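Local coordinates for protein isoaspartyl dipeptidase (Fervidobacterium islandicum, PDB 7CDH) that probably hydrolyses isoaspartyl (beta-aspartyl) dipeptides as a zinc-dependent M38 metallopeptidase of the amidohydrolase family, consistent with a role in protein repair, at residues P167-A177 with Y205-I215; Y46-L57 with D353-F362. One frame throughout, in Å; residues are numbered along the deposited sequence.

Interaction 1: residues P167-A177 with Y205-I215; sequences PTLEEILRIVA and YLFDIIEKTEI
L169 and I209 each enter the neighbouring helix as a knob into a hole, joining two successive outer helices of the amidohydrolase TIM barrel whose segment axes come within 10.7 Å at a crossing angle of -66°. L169 sits among Y205, D208, I209 and K212; its CG lies opposite the backbone N (chi1 176°), which sends the methyls to D208 and K212. I209 sits among L169, I172, L173 and V176. L173 CD2 lies 3.7 Å from I209 CG1 and also meets the methyl of T213 tip to tip, and I172 CG2 is 3.8 Å from I209 CD1. Farther along, V176 CG1 rests 3.8 Å from I215 CG2. V176 and I209 also both touch L220 of strand 220-223, which places this layer against the barrel wall.

Side-chain to backbone bonds hold both segments. T168 and E171 form a capping box at the start of helix 169-186, and E171 OE1 also pairs with R174 of a neighbouring subunit. Past the other helix, T213 OG1 accepts from I215 N, an ST turn, and donates to I209 O.

One hydrogen bond crosses the contact. With L169 CA over one face of its ring, Y205 directs its OH to P167 O at 2.9 Å, in the carbonyl plane and on a lone pair, with a C=O...O angle of 145°.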
# COMPACT_ATOMS: atom_id res chain seq x y z
N PRO A 167 23.45 -8.94 4.95
CA PRO A 167 23.23 -8.19 3.71
C PRO A 167 24.21 -8.60 2.62
O PRO A 167 25.36 -8.89 2.92
CB PRO A 167 23.56 -6.75 4.12
CG PRO A 167 24.59 -6.92 5.23
CD PRO A 167 24.09 -8.13 5.99
N THR A 168 23.75 -8.58 1.37
CA THR A 168 24.58 -8.84 0.17
C THR A 168 25.35 -7.58 -0.21
O THR A 168 24.94 -6.48 0.19
CB THR A 168 23.72 -9.27 -1.02
OG1 THR A 168 22.87 -8.19 -1.41
CG2 THR A 168 22.92 -10.51 -0.68
N LEU A 169 26.35 -7.72 -1.07
CA LEU A 169 27.14 -6.58 -1.59
C LEU A 169 26.23 -5.65 -2.40
O LEU A 169 26.37 -4.42 -2.26
CB LEU A 169 28.29 -7.13 -2.45
CG LEU A 169 29.14 -6.05 -3.13
CD1 LEU A 169 29.68 -5.07 -2.10
CD2 LEU A 169 30.26 -6.68 -3.94
N GLU A 170 25.37 -6.21 -3.23
CA GLU A 170 24.39 -5.44 -4.05
C GLU A 170 23.51 -4.58 -3.14
O GLU A 170 23.35 -3.38 -3.46
CB GLU A 170 23.60 -6.39 -4.95
CG GLU A 170 24.43 -6.90 -6.13
CD GLU A 170 23.77 -7.96 -7.01
OE1 GLU A 170 22.69 -8.49 -6.62
OE2 GLU A 170 24.34 -8.27 -8.10
N GLU A 171 22.98 -5.14 -2.04
CA GLU A 171 22.10 -4.38 -1.12
C GLU A 171 22.92 -3.23 -0.53
O GLU A 171 22.42 -2.08 -0.56
CB GLU A 171 21.55 -5.27 -0.00
CG GLU A 171 20.56 -6.32 -0.45
CD GLU A 171 20.06 -7.20 0.70
OE1 GLU A 171 20.90 -7.81 1.38
OE2 GLU A 171 18.81 -7.23 0.94
N ILE A 172 24.13 -3.51 -0.01
CA ILE A 172 25.07 -2.46 0.49
C ILE A 172 25.28 -1.37 -0.58
O ILE A 172 25.19 -0.20 -0.23
CB ILE A 172 26.44 -3.03 0.92
CG1 ILE A 172 26.33 -4.06 2.05
CG2 ILE A 172 27.36 -1.89 1.32
CD1 ILE A 172 25.41 -3.59 3.17
N LEU A 173 25.61 -1.72 -1.82
CA LEU A 173 25.96 -0.73 -2.87
C LEU A 173 24.77 0.22 -3.10
O LEU A 173 25.01 1.46 -3.24
CB LEU A 173 26.33 -1.41 -4.19
CG LEU A 173 27.75 -1.97 -4.27
CD1 LEU A 173 27.93 -2.75 -5.57
CD2 LEU A 173 28.78 -0.86 -4.15
N ARG A 174 23.54 -0.32 -3.16
CA ARG A 174 22.36 0.51 -3.37
C ARG A 174 22.27 1.54 -2.23
O ARG A 174 22.11 2.75 -2.54
CB ARG A 174 21.13 -0.37 -3.50
CG ARG A 174 19.81 0.40 -3.60
CD ARG A 174 19.65 1.33 -4.79
NE ARG A 174 20.32 0.83 -5.98
CZ ARG A 174 19.90 -0.19 -6.71
NH1 ARG A 174 18.79 -0.83 -6.39
NH2 ARG A 174 20.61 -0.56 -7.77
N ILE A 175 22.44 1.10 -0.97
CA ILE A 175 22.35 1.96 0.24
C ILE A 175 23.47 3.01 0.20
O ILE A 175 23.18 4.19 0.42
CB ILE A 175 22.39 1.10 1.53
CG1 ILE A 175 21.10 0.30 1.70
CG2 ILE A 175 22.70 1.95 2.77
CD1 ILE A 175 21.34 -1.00 2.44
N VAL A 176 24.70 2.60 -0.11
CA VAL A 176 25.82 3.58 -0.15
C VAL A 176 25.55 4.58 -1.28
O VAL A 176 25.73 5.77 -1.04
CB VAL A 176 27.18 2.89 -0.31
CG1 VAL A 176 28.29 3.90 -0.52
CG2 VAL A 176 27.51 2.01 0.88
N ALA A 177 25.15 4.14 -2.46
CA ALA A 177 24.87 5.06 -3.59
C ALA A 177 23.73 6.02 -3.24
O ALA A 177 23.81 7.20 -3.59
CB ALA A 177 24.58 4.32 -4.86
N TYR A 205 33.66 -6.00 2.16
CA TYR A 205 32.69 -5.23 1.35
C TYR A 205 33.19 -3.81 1.10
O TYR A 205 32.87 -3.27 0.03
CB TYR A 205 31.34 -5.16 2.07
CG TYR A 205 30.51 -6.41 2.01
CD1 TYR A 205 30.77 -7.44 1.12
CD2 TYR A 205 29.40 -6.51 2.82
CE1 TYR A 205 29.95 -8.56 1.05
CE2 TYR A 205 28.57 -7.62 2.76
CZ TYR A 205 28.84 -8.64 1.88
OH TYR A 205 27.99 -9.70 1.86
N LEU A 206 33.89 -3.20 2.06
CA LEU A 206 34.35 -1.79 1.93
C LEU A 206 35.41 -1.71 0.82
O LEU A 206 35.33 -0.77 -0.03
CB LEU A 206 34.84 -1.24 3.27
CG LEU A 206 33.74 -0.68 4.18
CD1 LEU A 206 32.77 -1.76 4.61
CD2 LEU A 206 34.33 -0.03 5.42
N PHE A 207 36.31 -2.68 0.77
CA PHE A 207 37.35 -2.82 -0.28
C PHE A 207 36.65 -3.12 -1.61
O PHE A 207 37.07 -2.51 -2.64
CB PHE A 207 38.39 -3.87 0.12
CG PHE A 207 39.34 -3.39 1.19
CD1 PHE A 207 40.17 -2.31 0.97
CD2 PHE A 207 39.40 -4.01 2.42
CE1 PHE A 207 41.04 -1.87 1.95
CE2 PHE A 207 40.27 -3.58 3.40
CZ PHE A 207 41.08 -2.49 3.17
N ASP A 208 35.61 -3.97 -1.59
CA ASP A 208 34.83 -4.33 -2.81
C ASP A 208 34.18 -3.08 -3.40
O ASP A 208 34.27 -2.87 -4.63
CB ASP A 208 33.77 -5.40 -2.54
CG ASP A 208 34.30 -6.79 -2.22
OD1 ASP A 208 35.50 -7.06 -2.51
OD2 ASP A 208 33.51 -7.58 -1.65
N ILE A 209 33.62 -2.21 -2.57
CA ILE A 209 32.96 -0.97 -3.07
C ILE A 209 33.99 -0.09 -3.81
O ILE A 209 33.68 0.40 -4.91
CB ILE A 209 32.26 -0.23 -1.91
CG1 ILE A 209 31.12 -1.06 -1.32
CG2 ILE A 209 31.78 1.12 -2.38
CD1 ILE A 209 30.73 -0.64 0.08
N ILE A 210 35.14 0.20 -3.20
CA ILE A 210 36.11 1.17 -3.79
C ILE A 210 36.85 0.55 -4.99
O ILE A 210 37.18 1.30 -5.93
CB ILE A 210 37.08 1.69 -2.73
CG1 ILE A 210 37.97 0.57 -2.16
CG2 ILE A 210 36.30 2.44 -1.65
CD1 ILE A 210 39.11 1.09 -1.33
N GLU A 211 37.07 -0.76 -5.00
CA GLU A 211 37.82 -1.42 -6.10
C GLU A 211 36.91 -1.57 -7.31
O GLU A 211 37.39 -1.36 -8.41
CB GLU A 211 38.42 -2.74 -5.62
CG GLU A 211 39.65 -2.52 -4.76
CD GLU A 211 40.06 -3.65 -3.82
OE1 GLU A 211 39.46 -4.75 -3.89
OE2 GLU A 211 40.98 -3.42 -3.02
N LYS A 212 35.62 -1.87 -7.12
CA LYS A 212 34.72 -2.32 -8.22
C LYS A 212 33.78 -1.20 -8.66
O LYS A 212 33.05 -1.42 -9.64
CB LYS A 212 33.89 -3.52 -7.76
CG LYS A 212 34.68 -4.74 -7.31
CD LYS A 212 33.79 -5.71 -6.54
CE LYS A 212 34.21 -7.17 -6.63
NZ LYS A 212 33.07 -8.07 -6.33
N THR A 213 33.76 -0.06 -7.99
CA THR A 213 32.85 1.05 -8.36
C THR A 213 33.57 2.39 -8.23
O THR A 213 34.67 2.42 -7.67
CB THR A 213 31.55 1.07 -7.52
OG1 THR A 213 31.78 1.83 -6.34
CG2 THR A 213 31.02 -0.30 -7.16
N GLU A 214 32.87 3.44 -8.63
CA GLU A 214 33.35 4.84 -8.71
C GLU A 214 33.10 5.56 -7.37
O GLU A 214 33.20 6.81 -7.34
CB GLU A 214 32.59 5.56 -9.84
CG GLU A 214 32.41 4.75 -11.14
CD GLU A 214 31.30 3.69 -11.18
OE1 GLU A 214 30.39 3.68 -10.30
OE2 GLU A 214 31.37 2.85 -12.10
N ILE A 215 32.70 4.82 -6.32
CA ILE A 215 32.22 5.44 -5.04
C ILE A 215 33.43 5.79 -4.19
O ILE A 215 34.31 4.96 -3.93
CB ILE A 215 31.21 4.55 -4.30
CG1 ILE A 215 29.85 4.58 -5.00
CG2 ILE A 215 31.12 5.00 -2.86
CD1 ILE A 215 28.88 3.51 -4.54

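Interaction 2: residues Y46-L57 with D353-F362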
# COMPACT_ATOMS: atom_id res chain seq x y z
N TYR A 46 35.91 35.60 31.46
CA TYR A 46 36.23 34.39 32.27
C TYR A 46 37.75 34.24 32.36
O TYR A 46 38.47 34.24 31.32
CB TYR A 46 35.50 33.17 31.69
CG TYR A 46 35.72 31.88 32.44
CD1 TYR A 46 35.00 31.57 33.57
CD2 TYR A 46 36.63 30.94 31.98
CE1 TYR A 46 35.20 30.37 34.25
CE2 TYR A 46 36.83 29.75 32.64
CZ TYR A 46 36.12 29.45 33.79
OH TYR A 46 36.33 28.27 34.45
N ASP A 47 38.23 34.21 33.61
CA ASP A 47 39.65 34.06 33.98
C ASP A 47 39.98 32.58 33.95
O ASP A 47 39.70 31.87 34.95
CB ASP A 47 39.97 34.64 35.36
CG ASP A 47 41.44 34.97 35.57
OD1 ASP A 47 42.30 34.20 35.08
OD2 ASP A 47 41.72 36.01 36.20
N ALA A 48 40.59 32.14 32.87
CA ALA A 48 40.92 30.71 32.68
C ALA A 48 42.39 30.47 33.00
O ALA A 48 42.93 29.51 32.46
CB ALA A 48 40.57 30.31 31.27
N ASN A 49 43.01 31.28 33.87
CA ASN A 49 44.43 31.07 34.27
C ASN A 49 44.50 29.73 35.01
O ASN A 49 43.61 29.45 35.84
CB ASN A 49 45.00 32.24 35.07
CG ASN A 49 46.37 31.90 35.63
OD1 ASN A 49 47.35 31.76 34.89
ND2 ASN A 49 46.42 31.68 36.94
N GLY A 50 45.50 28.91 34.68
CA GLY A 50 45.62 27.52 35.17
C GLY A 50 44.93 26.50 34.26
O GLY A 50 45.15 25.29 34.49
N LEU A 51 44.15 26.93 33.26
CA LEU A 51 43.34 26.04 32.38
C LEU A 51 43.89 26.03 30.95
O LEU A 51 44.40 27.07 30.47
CB LEU A 51 41.87 26.46 32.40
CG LEU A 51 41.23 26.68 33.78
CD1 LEU A 51 39.77 27.07 33.64
CD2 LEU A 51 41.37 25.46 34.68
N LEU A 52 43.77 24.87 30.30
CA LEU A 52 43.89 24.68 28.84
C LEU A 52 42.48 24.86 28.25
O LEU A 52 41.52 24.30 28.85
CB LEU A 52 44.43 23.26 28.56
CG LEU A 52 45.51 22.75 29.52
CD1 LEU A 52 46.04 21.40 29.09
CD2 LEU A 52 46.66 23.73 29.62
N LEU A 53 42.35 25.65 27.18
CA LEU A 53 41.15 25.79 26.32
C LEU A 53 41.30 24.86 25.10
O LEU A 53 42.24 25.08 24.31
CB LEU A 53 40.99 27.25 25.89
CG LEU A 53 39.75 27.52 25.03
CD1 LEU A 53 38.48 27.46 25.87
CD2 LEU A 53 39.84 28.85 24.31
N LEU A 54 40.38 23.90 24.97
CA LEU A 54 40.34 22.87 23.91
C LEU A 54 39.07 23.08 23.06
O LEU A 54 38.11 23.73 23.47
CB LEU A 54 40.34 21.48 24.56
CG LEU A 54 41.68 20.90 25.04
CD1 LEU A 54 42.57 21.92 25.71
CD2 LEU A 54 41.45 19.73 25.99
N PRO A 55 39.00 22.52 21.84
CA PRO A 55 37.75 22.50 21.10
C PRO A 55 36.83 21.48 21.80
O PRO A 55 37.35 20.51 22.31
CB PRO A 55 38.13 22.02 19.70
CG PRO A 55 39.66 22.02 19.69
CD PRO A 55 40.07 21.80 21.13
N GLY A 56 35.52 21.72 21.83
CA GLY A 56 34.57 20.74 22.39
C GLY A 56 34.72 19.41 21.68
O GLY A 56 34.93 19.42 20.45
N LEU A 57 34.68 18.32 22.42
CA LEU A 57 34.81 16.96 21.87
C LEU A 57 33.53 16.57 21.11
O LEU A 57 32.40 16.96 21.52
CB LEU A 57 35.02 16.01 23.06
CG LEU A 57 36.19 16.33 23.98
CD1 LEU A 57 36.31 15.27 25.07
CD2 LEU A 57 37.46 16.38 23.17
N ASP A 353 32.35 26.17 20.54
CA ASP A 353 32.27 24.94 21.36
C ASP A 353 33.67 24.64 21.89
O ASP A 353 34.56 24.36 21.04
CB ASP A 353 31.76 23.75 20.55
CG ASP A 353 30.47 23.96 19.79
OD1 ASP A 353 29.72 24.92 20.11
OD2 ASP A 353 30.20 23.11 18.88
N PHE A 354 33.84 24.68 23.22
CA PHE A 354 35.14 24.60 23.93
C PHE A 354 35.02 23.80 25.23
O PHE A 354 33.94 23.77 25.81
CB PHE A 354 35.61 25.97 24.42
CG PHE A 354 35.48 27.11 23.45
CD1 PHE A 354 36.02 27.04 22.18
CD2 PHE A 354 34.87 28.29 23.84
CE1 PHE A 354 35.88 28.08 21.29
CE2 PHE A 354 34.76 29.35 22.95
CZ PHE A 354 35.27 29.24 21.68
N ILE A 355 36.11 23.18 25.67
CA ILE A 355 36.23 22.69 27.07
C ILE A 355 37.44 23.37 27.71
O ILE A 355 38.41 23.74 27.02
CB ILE A 355 36.29 21.15 27.17
CG1 ILE A 355 37.50 20.57 26.45
CG2 ILE A 355 35.00 20.53 26.69
CD1 ILE A 355 37.78 19.10 26.75
N LEU A 356 37.35 23.58 29.00
CA LEU A 356 38.45 24.13 29.81
C LEU A 356 38.90 23.02 30.74
O LEU A 356 38.07 22.47 31.47
CB LEU A 356 37.92 25.35 30.55
CG LEU A 356 37.76 26.59 29.68
CD1 LEU A 356 36.83 27.59 30.34
CD2 LEU A 356 39.12 27.24 29.41
N VAL A 357 40.16 22.65 30.63
CA VAL A 357 40.76 21.54 31.41
C VAL A 357 41.78 22.14 32.39
O VAL A 357 42.40 23.16 32.10
CB VAL A 357 41.35 20.57 30.39
CG1 VAL A 357 42.24 19.53 31.02
CG2 VAL A 357 40.21 19.93 29.61
N ASP A 358 41.88 21.56 33.57
CA ASP A 358 42.92 21.94 34.55
C ASP A 358 44.28 21.43 34.04
O ASP A 358 44.37 20.24 33.71
CB ASP A 358 42.53 21.38 35.91
CG ASP A 358 43.45 21.86 37.00
OD1 ASP A 358 44.60 21.31 37.08
OD2 ASP A 358 43.04 22.80 37.71
N GLU A 359 45.31 22.29 33.94
CA GLU A 359 46.60 21.90 33.31
C GLU A 359 47.34 20.88 34.18
O GLU A 359 48.11 20.10 33.61
CB GLU A 359 47.45 23.13 33.01
CG GLU A 359 47.93 23.87 34.25
CD GLU A 359 48.75 25.12 34.00
OE1 GLU A 359 49.04 25.41 32.80
OE2 GLU A 359 49.12 25.78 35.00
N GLN A 360 47.08 20.82 35.49
CA GLN A 360 47.72 19.83 36.39
C GLN A 360 46.94 18.51 36.31
O GLN A 360 47.50 17.55 35.72
CB GLN A 360 47.79 20.35 37.84
CG GLN A 360 48.72 21.55 38.02
CD GLN A 360 50.09 21.34 37.41
OE1 GLN A 360 50.76 20.34 37.67
NE2 GLN A 360 50.52 22.28 36.58
N SER A 361 45.71 18.48 36.84
CA SER A 361 44.87 17.26 37.01
C SER A 361 44.25 16.80 35.67
O SER A 361 43.95 15.59 35.53
CB SER A 361 43.80 17.50 38.03
OG SER A 361 42.81 18.36 37.50
N PHE A 362 44.06 17.71 34.71
CA PHE A 362 43.45 17.40 33.39
C PHE A 362 41.95 17.05 33.56
O PHE A 362 41.38 16.36 32.74
CB PHE A 362 44.24 16.30 32.68
CG PHE A 362 45.16 16.83 31.64
CD1 PHE A 362 46.36 17.44 32.00
CD2 PHE A 362 44.85 16.74 30.30
CE1 PHE A 362 47.23 17.93 31.03
CE2 PHE A 362 45.71 17.23 29.33
CZ PHE A 362 46.90 17.83 29.70
O HOH W 1 46.32 24.18 37.03
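G50 O is gripped by two donors: E359 N, 3.1 Å away and in the carbonyl plane, and a water 3.0 Å away that also donates weakly to D358 OD1. From this end, strands 51-55 and 354-358 run antiparallel, their segment axes closest at 4.4 Å. Strand 51-59 also pairs in parallel with 8-11 and 90-95, and 354-358 with 364-369, consistent with the small beta domain that amidohydrolases build beside the barrel from both chain ends. Reciprocal backbone bonds join L52 to V357 and L54 to I355; that from L54 N to I355 O is nearly straight, at 174°. Beyond them G56 N reaches D353 O from above the carbonyl plane.

L52, L54, I355 and V357 share one face. Here L52 forks: CD2 lies 3.5 Å from E359 CB, and CD1 is 3.7 Å from F362 CZ. Cutting L52 back to an alanine is likely to leave a gap between E359 CB and the F362 ring and let the ring shift. L54 CB packs 3.5 Å from I355 CG1. W311 of helix 309-318 covers L54 and V357.

On the other face, L53 has CG anti to its backbone N (chi1 -178°), which carries CD1 to 3.6 Å from L356 CD2.

Main-chain bonds thus set the register, leucine, isoleucine and valine methyls pack on one face and leucine methyls on the other, and carboxylates lie at both ends, E359 paired with K9 and D353 with K343.

After the N-terminal strands the chain passes through 46-57, which includes most of strand 51-59, the partner of barrel strand 90-95. It then builds successive strands and helices of the barrel, and 167-177 and 205-215 meet in interaction 1, closing a short loop of 27 residues that contains strand 191-196. Only after the remaining strands and helices of the barrel does 353-362 return to 46-57, so interaction 2 closes a loop of 295 residues and encloses interaction 1 without crossing it. Their centres lie 43 Å apart on opposite sides of the chain's centre, and they do not touch. Interaction 2 ties an early strand to a late one by strand pairing; interaction 1 joins neighbouring helices on the barrel's outside.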